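PDB 4RNA: papain-like protease from Human betacoronavirus 2c EMC/2012, which probably cuts the viral polyprotein as a papain-like cysteine protease and, as its coronavirus relatives do, probably removes ubiquitin from host proteins. Local coordinates for residues G33-F36 against I42-T45; D167-L172 against V309-F314. One frame throughout, in Å; residues are numbered along the deposited sequence.

How the interactions relate
The two contacts lie in separate parts of the protease, one after the other along the chain. Near the N terminus, interaction 1 closes a five-residue loop: strand 35-37 turns back through strand 40-41, and I42-T45 returns against G33-F36 inside the ubiquitin-like domain. The chain then passes through the helices of the thumb. Interaction 2 opens at the start of helix 168-176 and closes on strand 304-315, across 136 residues that include the zinc-bearing fingers (C193, C196, C228, C230) and much of the palm. The loops neither cross nor nest. The centres of interaction 1 and interaction 2 are about 38 Å apart, and the nearest atoms of interaction 1 and interaction 2 about 20 Å, so they do not touch.

Interaction 1. Residues G33-F36 against I42-T45; sequences GCVF and ISDT
V35 and I42 meet at the open end of a tight beta hairpin, strands 35-37 and 40-41, in the N-terminal ubiquitin-like domain, whose mixed sheet has the beta-grasp form. Two hydrogen bonds cross. In the first, purely backbone, I42 N gives its hydrogen to V35 O at 3.0 Å. In the second a side chain takes over: V35 N donates to S43 OG at 3.1 Å with an N-H...O angle of 151°. The same OG is held by D41 OD1, so D41 positions the hydroxyl that receives V35.

S43 reaches across because its OG is anti to the carbonyl carbon (chi1 -52°), which also brings S43 OG to 3.1 Å from C34 CA, a tight fit. C34 also makes a backbone bond with A59, and the C34 side chain packs on T251 of the second subunit.

Beyond the hairpin the chain bends in a type I turn from I42 to T45. I42 O takes two donors there, T45 N at 3.0 Å and T45 OG1 at 2.7 Å, the latter in the carbonyl plane on a lone pair.

The apolar contact is small: V35 CG2 reaches I42 CG1 at 3.9 Å, and both side chains also rest on Y28. With chi1 at 63°, I42 CG1 sits between the backbone N and carbonyl carbon, 3.6 Å from V35 O.

Interaction 2. Residues D167-L172 against V309-F314; sequences DASRLL and VTDVLF
S169, in the first turn of helix 168-176, hands its hydroxyl hydrogen to D311 on strand 304-315. The bond from S169 OG to D311 OD1 is 2.8 Å long and reaches the carboxylate on its syn side, tilted somewhat out of the plane. D311 OD2 stands 3.3 Å from S169 OG, so the hydroxyl lies near both oxygens but bonds to the first.

The first torsions of the two side chains agree: S169 OG (chi1 -53°) and D311 CG (chi1 -43°) are each turned away from their own carbonyl carbon, toward the backbone N side, and each leaves the backbone toward the opposing segment. The carboxylate is buried and well satisfied. Bonds to both oxygens, from S249 OG to OD1 and from N269 ND2 to OD2, come from the neighbouring strands and limit its rotation, and OD1 is shared between S249 and S169. L172, three residues further along the helix, lays a methyl group, CD1, against the carboxylate: L172 CD1 is 3.8 Å from D311 OD2, the two side chains coming from opposite directions. The L172 side chain also packs on T121 and L122 of helix 115-122. T310 adds only its CB, 4.1 Å from S169 OG.

The helix start is secured separately. D167 is the N-cap, its OD1 accepting from R170 N at 2.9 Å from above the carboxylate plane. The short helix and strand axes come within 9.1 Å, their directions 35° apart. The arrangement is a helix-to-sheet junction between the thumb and the palm, the two subdomains that flank the substrate cleft in papain-like proteases of coronaviruses.

Interaction 1. Residues G33-F36 against I42-T45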
ATOM      1  N   GLY A  33     -10.171  21.062 -11.769  1.00 27.77           N
ATOM      2  CA  GLY A  33      -9.424  20.229 -10.814  1.00 28.35           C
ATOM      3  C   GLY A  33      -8.201  19.728 -11.533  1.00 32.72           C
ATOM      4  O   GLY A  33      -7.861  20.312 -12.578  1.00 31.55           O
ATOM      5  N   CYS A  34      -7.581  18.671 -11.003  1.00 31.50           N
ATOM      6  CA  CYS A  34      -6.383  18.063 -11.574  1.00 30.68           C
ATOM      7  C   CYS A  34      -6.830  17.238 -12.785  1.00 34.51           C
ATOM      8  O   CYS A  34      -7.654  16.324 -12.649  1.00 28.76           O
ATOM      9  CB  CYS A  34      -5.714  17.132 -10.566  1.00 34.59           C
ATOM     10  SG  CYS A  34      -4.253  16.347 -11.319  1.00 38.57           S
ATOM     11  N   VAL A  35      -6.280  17.557 -13.949  1.00 32.16           N
ATOM     12  CA  VAL A  35      -6.775  16.912 -15.189  1.00 36.29           C
ATOM     13  C   VAL A  35      -5.617  16.454 -16.051  1.00 33.81           C
ATOM     14  O   VAL A  35      -4.585  17.154 -16.198  1.00 33.28           O
ATOM     15  CB  VAL A  35      -7.682  17.861 -16.050  1.00 38.78           C
ATOM     16  CG1 VAL A  35      -9.078  18.013 -15.470  1.00 35.28           C
ATOM     17  CG2 VAL A  35      -7.010  19.205 -16.207  1.00 33.97           C
ATOM     18  N   PHE A  36      -5.813  15.298 -16.666  1.00 33.14           N
ATOM     19  CA  PHE A  36      -4.754  14.777 -17.576  1.00 29.77           C
ATOM     20  C   PHE A  36      -5.331  14.756 -18.981  1.00 31.83           C
ATOM     21  O   PHE A  36      -6.531  14.452 -19.178  1.00 33.35           O
ATOM     22  CB  PHE A  36      -4.379  13.332 -17.207  1.00 28.99           C
ATOM     23  CG  PHE A  36      -3.451  13.239 -16.027  1.00 33.38           C
ATOM     24  CD1 PHE A  36      -3.861  13.659 -14.794  1.00 31.03           C
ATOM     25  CD2 PHE A  36      -2.099  12.837 -16.216  1.00 31.97           C
ATOM     26  CE1 PHE A  36      -2.999  13.596 -13.690  1.00 33.84           C
ATOM     27  CE2 PHE A  36      -1.230  12.751 -15.128  1.00 33.35           C
ATOM     28  CZ  PHE A  36      -1.683  13.160 -13.871  1.00 37.67           C
ATOM     29  N   ILE A  42      -2.232  18.617 -17.213  1.00 36.43           N
ATOM     30  CA  ILE A  42      -2.378  19.973 -17.762  1.00 34.44           C
ATOM     31  C   ILE A  42      -3.076  20.959 -16.831  1.00 32.85           C
ATOM     32  O   ILE A  42      -3.506  22.047 -17.250  1.00 35.64           O
ATOM     33  CB  ILE A  42      -2.997  19.911 -19.195  1.00 35.46           C
ATOM     34  CG1 ILE A  42      -4.410  19.305 -19.128  1.00 35.56           C
ATOM     35  CG2 ILE A  42      -2.143  19.041 -20.100  1.00 35.51           C
ATOM     36  CD1 ILE A  42      -5.320  19.602 -20.324  1.00 36.90           C
ATOM     37  N   SER A  43      -3.192  20.601 -15.543  1.00 36.85           N
ATOM     38  CA  SER A  43      -3.982  21.365 -14.544  1.00 34.06           C
ATOM     39  C   SER A  43      -3.636  22.855 -14.519  1.00 38.81           C
ATOM     40  O   SER A  43      -4.492  23.679 -14.346  1.00 36.86           O
ATOM     41  CB  SER A  43      -3.807  20.846 -13.097  1.00 34.09           C
ATOM     42  OG  SER A  43      -4.055  19.435 -13.026  1.00 40.16           O
ATOM     43  N   ASP A  44      -2.354  23.143 -14.643  1.00 35.62           N
ATOM     44  CA  ASP A  44      -1.856  24.500 -14.467  1.00 44.35           C
ATOM     45  C   ASP A  44      -1.661  25.251 -15.787  1.00 44.03           C
ATOM     46  O   ASP A  44      -0.944  26.260 -15.834  1.00 49.48           O
ATOM     47  CB  ASP A  44      -0.575  24.477 -13.606  1.00 39.80           C
ATOM     48  CG  ASP A  44      -0.888  24.220 -12.133  1.00 47.47           C
ATOM     49  OD1 ASP A  44      -1.900  24.739 -11.568  1.00 44.52           O
ATOM     50  OD2 ASP A  44      -0.114  23.478 -11.525  1.00 50.91           O
ATOM     51  N   THR A  45      -2.307  24.748 -16.842  1.00 41.90           N
ATOM     52  CA  THR A  45      -2.413  25.425 -18.120  1.00 41.04           C
ATOM     53  C   THR A  45      -3.782  26.050 -18.258  1.00 44.77           C
ATOM     54  O   THR A  45      -4.737  25.738 -17.490  1.00 36.69           O
ATOM     55  CB  THR A  45      -2.083  24.499 -19.306  1.00 42.88           C
ATOM     56  OG1 THR A  45      -3.154  23.569 -19.508  1.00 37.62           O
ATOM     57  CG2 THR A  45      -0.758  23.746 -19.057  1.00 39.16           C
TER

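Interaction 2. Residues D167-L172 against V309-F314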
ATOM      1  N   ASP A 167       9.319  -5.026  -2.969  1.00 39.02           N
ATOM      2  CA  ASP A 167       9.249  -6.402  -2.535  1.00 41.30           C
ATOM      3  C   ASP A 167       8.292  -7.201  -3.444  1.00 38.93           C
ATOM      4  O   ASP A 167       7.046  -7.029  -3.381  1.00 32.75           O
ATOM      5  CB  ASP A 167       8.719  -6.347  -1.078  1.00 45.08           C
ATOM      6  CG  ASP A 167       8.683  -7.709  -0.377  1.00 47.50           C
ATOM      7  OD1 ASP A 167       8.486  -8.762  -1.006  1.00 42.35           O
ATOM      8  OD2 ASP A 167       8.783  -7.718   0.872  1.00 58.31           O
ATOM      9  N   ALA A 168       8.863  -8.101  -4.264  1.00 36.90           N
ATOM     10  CA  ALA A 168       8.052  -8.951  -5.156  1.00 35.16           C
ATOM     11  C   ALA A 168       7.053  -9.820  -4.423  1.00 33.75           C
ATOM     12  O   ALA A 168       5.920  -9.985  -4.895  1.00 27.65           O
ATOM     13  CB  ALA A 168       8.922  -9.835  -6.067  1.00 34.16           C
ATOM     14  N   SER A 169       7.442 -10.385  -3.292  1.00 31.66           N
ATOM     15  CA  SER A 169       6.453 -11.232  -2.572  1.00 33.25           C
ATOM     16  C   SER A 169       5.311 -10.379  -2.067  1.00 29.54           C
ATOM     17  O   SER A 169       4.154 -10.814  -2.128  1.00 30.78           O
ATOM     18  CB  SER A 169       7.098 -12.110  -1.444  1.00 34.19           C
ATOM     19  OG  SER A 169       8.196 -12.875  -2.005  1.00 35.40           O
ATOM     20  N   ARG A 170       5.635  -9.193  -1.551  1.00 32.30           N
ATOM     21  CA  ARG A 170       4.574  -8.303  -1.029  1.00 32.41           C
ATOM     22  C   ARG A 170       3.614  -8.015  -2.161  1.00 29.72           C
ATOM     23  O   ARG A 170       2.412  -8.128  -2.008  1.00 26.20           O
ATOM     24  CB  ARG A 170       5.163  -6.994  -0.506  1.00 31.36           C
ATOM     25  CG  ARG A 170       4.122  -5.979   0.028  1.00 33.40           C
ATOM     26  CD  ARG A 170       4.836  -4.655   0.353  1.00 34.46           C
ATOM     27  NE  ARG A 170       5.037  -3.819  -0.828  1.00 34.49           N
ATOM     28  CZ  ARG A 170       4.081  -3.195  -1.537  1.00 32.20           C
ATOM     29  NH1 ARG A 170       2.726  -3.312  -1.328  1.00 27.24           N
ATOM     30  NH2 ARG A 170       4.486  -2.499  -2.547  1.00 31.35           N
ATOM     31  N   LEU A 171       4.147  -7.630  -3.308  1.00 27.88           N
ATOM     32  CA  LEU A 171       3.254  -7.304  -4.467  1.00 32.48           C
ATOM     33  C   LEU A 171       2.436  -8.435  -4.985  1.00 30.02           C
ATOM     34  O   LEU A 171       1.199  -8.270  -5.310  1.00 31.40           O
ATOM     35  CB  LEU A 171       4.100  -6.714  -5.611  1.00 34.42           C
ATOM     36  CG  LEU A 171       3.965  -5.248  -5.960  1.00 45.38           C
ATOM     37  CD1 LEU A 171       2.524  -4.676  -5.883  1.00 36.28           C
ATOM     38  CD2 LEU A 171       4.901  -4.528  -5.010  1.00 42.93           C
ATOM     39  N   LEU A 172       3.039  -9.643  -5.072  1.00 29.02           N
ATOM     40  CA  LEU A 172       2.217 -10.788  -5.491  1.00 31.28           C
ATOM     41  C   LEU A 172       1.069 -10.959  -4.597  1.00 31.78           C
ATOM     42  O   LEU A 172      -0.060 -11.243  -5.008  1.00 28.26           O
ATOM     43  CB  LEU A 172       3.035 -12.093  -5.388  1.00 35.78           C
ATOM     44  CG  LEU A 172       3.683 -12.535  -6.651  1.00 38.48           C
ATOM     45  CD1 LEU A 172       4.551 -13.762  -6.402  1.00 37.47           C
ATOM     46  CD2 LEU A 172       2.572 -12.825  -7.652  1.00 32.22           C
ATOM     47  N   VAL A 309      15.950 -18.562  -2.803  1.00 30.24           N
ATOM     48  CA  VAL A 309      14.597 -18.699  -3.268  1.00 29.59           C
ATOM     49  C   VAL A 309      13.688 -17.862  -2.390  1.00 32.70           C
ATOM     50  O   VAL A 309      13.850 -17.838  -1.128  1.00 31.42           O
ATOM     51  CB  VAL A 309      14.242 -20.166  -3.221  1.00 33.02           C
ATOM     52  CG1 VAL A 309      12.760 -20.423  -3.441  1.00 29.08           C
ATOM     53  CG2 VAL A 309      15.062 -20.969  -4.220  1.00 29.14           C
ATOM     54  N   THR A 310      12.649 -17.300  -3.025  1.00 31.54           N
ATOM     55  CA  THR A 310      11.632 -16.551  -2.298  1.00 29.35           C
ATOM     56  C   THR A 310      10.293 -17.228  -2.548  1.00 27.50           C
ATOM     57  O   THR A 310       9.944 -18.063  -1.790  1.00 31.08           O
ATOM     58  CB  THR A 310      11.606 -15.066  -2.695  1.00 32.10           C
ATOM     59  OG1 THR A 310      11.576 -14.892  -4.140  1.00 32.20           O
ATOM     60  CG2 THR A 310      12.803 -14.316  -2.106  1.00 29.91           C
ATOM     61  N   ASP A 311       9.595 -16.897  -3.630  1.00 28.07           N
ATOM     62  CA  ASP A 311       8.301 -17.565  -3.946  1.00 30.77           C
ATOM     63  C   ASP A 311       8.509 -18.842  -4.775  1.00 33.38           C
ATOM     64  O   ASP A 311       9.388 -18.923  -5.565  1.00 25.27           O
ATOM     65  CB  ASP A 311       7.423 -16.664  -4.750  1.00 31.76           C
ATOM     66  CG  ASP A 311       7.436 -15.267  -4.241  1.00 37.17           C
ATOM     67  OD1 ASP A 311       6.875 -15.079  -3.112  1.00 41.04           O
ATOM     68  OD2 ASP A 311       7.980 -14.379  -4.962  1.00 40.91           O
ATOM     69  N   VAL A 312       7.650 -19.841  -4.641  1.00 21.29           N
ATOM     70  CA  VAL A 312       7.801 -21.074  -5.426  1.00 22.20           C
ATOM     71  C   VAL A 312       6.445 -21.470  -5.887  1.00 29.68           C
ATOM     72  O   VAL A 312       5.535 -21.451  -5.052  1.00 26.00           O
ATOM     73  CB  VAL A 312       8.416 -22.256  -4.575  1.00 25.63           C
ATOM     74  CG1 VAL A 312       8.540 -23.540  -5.422  1.00 27.54           C
ATOM     75  CG2 VAL A 312       9.786 -21.894  -3.966  1.00 27.04           C
ATOM     76  N   LEU A 313       6.301 -21.817  -7.160  1.00 25.67           N
ATOM     77  CA  LEU A 313       4.922 -22.206  -7.657  1.00 29.79           C
ATOM     78  C   LEU A 313       4.773 -23.717  -7.890  1.00 26.85           C
ATOM     79  O   LEU A 313       5.523 -24.294  -8.640  1.00 28.09           O
ATOM     80  CB  LEU A 313       4.603 -21.427  -8.985  1.00 27.27           C
ATOM     81  CG  LEU A 313       3.262 -21.664  -9.657  1.00 29.69           C
ATOM     82  CD1 LEU A 313       2.081 -21.453  -8.638  1.00 26.77           C
ATOM     83  CD2 LEU A 313       3.167 -20.708 -10.825  1.00 34.45           C
ATOM     84  N   PHE A 314       3.668 -24.328  -7.416  1.00 30.28           N
ATOM     85  CA  PHE A 314       3.487 -25.713  -7.568  1.00 30.48           C
ATOM     86  C   PHE A 314       2.178 -25.903  -8.328  1.00 35.48           C
ATOM     87  O   PHE A 314       1.342 -24.990  -8.351  1.00 29.34           O
ATOM     88  CB  PHE A 314       3.381 -26.422  -6.182  1.00 32.68           C
ATOM     89  CG  PHE A 314       4.697 -26.583  -5.470  1.00 28.29           C
ATOM     90  CD1 PHE A 314       5.196 -25.578  -4.601  1.00 29.75           C
ATOM     91  CD2 PHE A 314       5.452 -27.771  -5.649  1.00 32.38           C
ATOM     92  CE1 PHE A 314       6.456 -25.724  -3.959  1.00 32.70           C
ATOM     93  CE2 PHE A 314       6.715 -27.915  -5.028  1.00 33.52           C
ATOM     94  CZ  PHE A 314       7.226 -26.889  -4.209  1.00 34.94           C
TER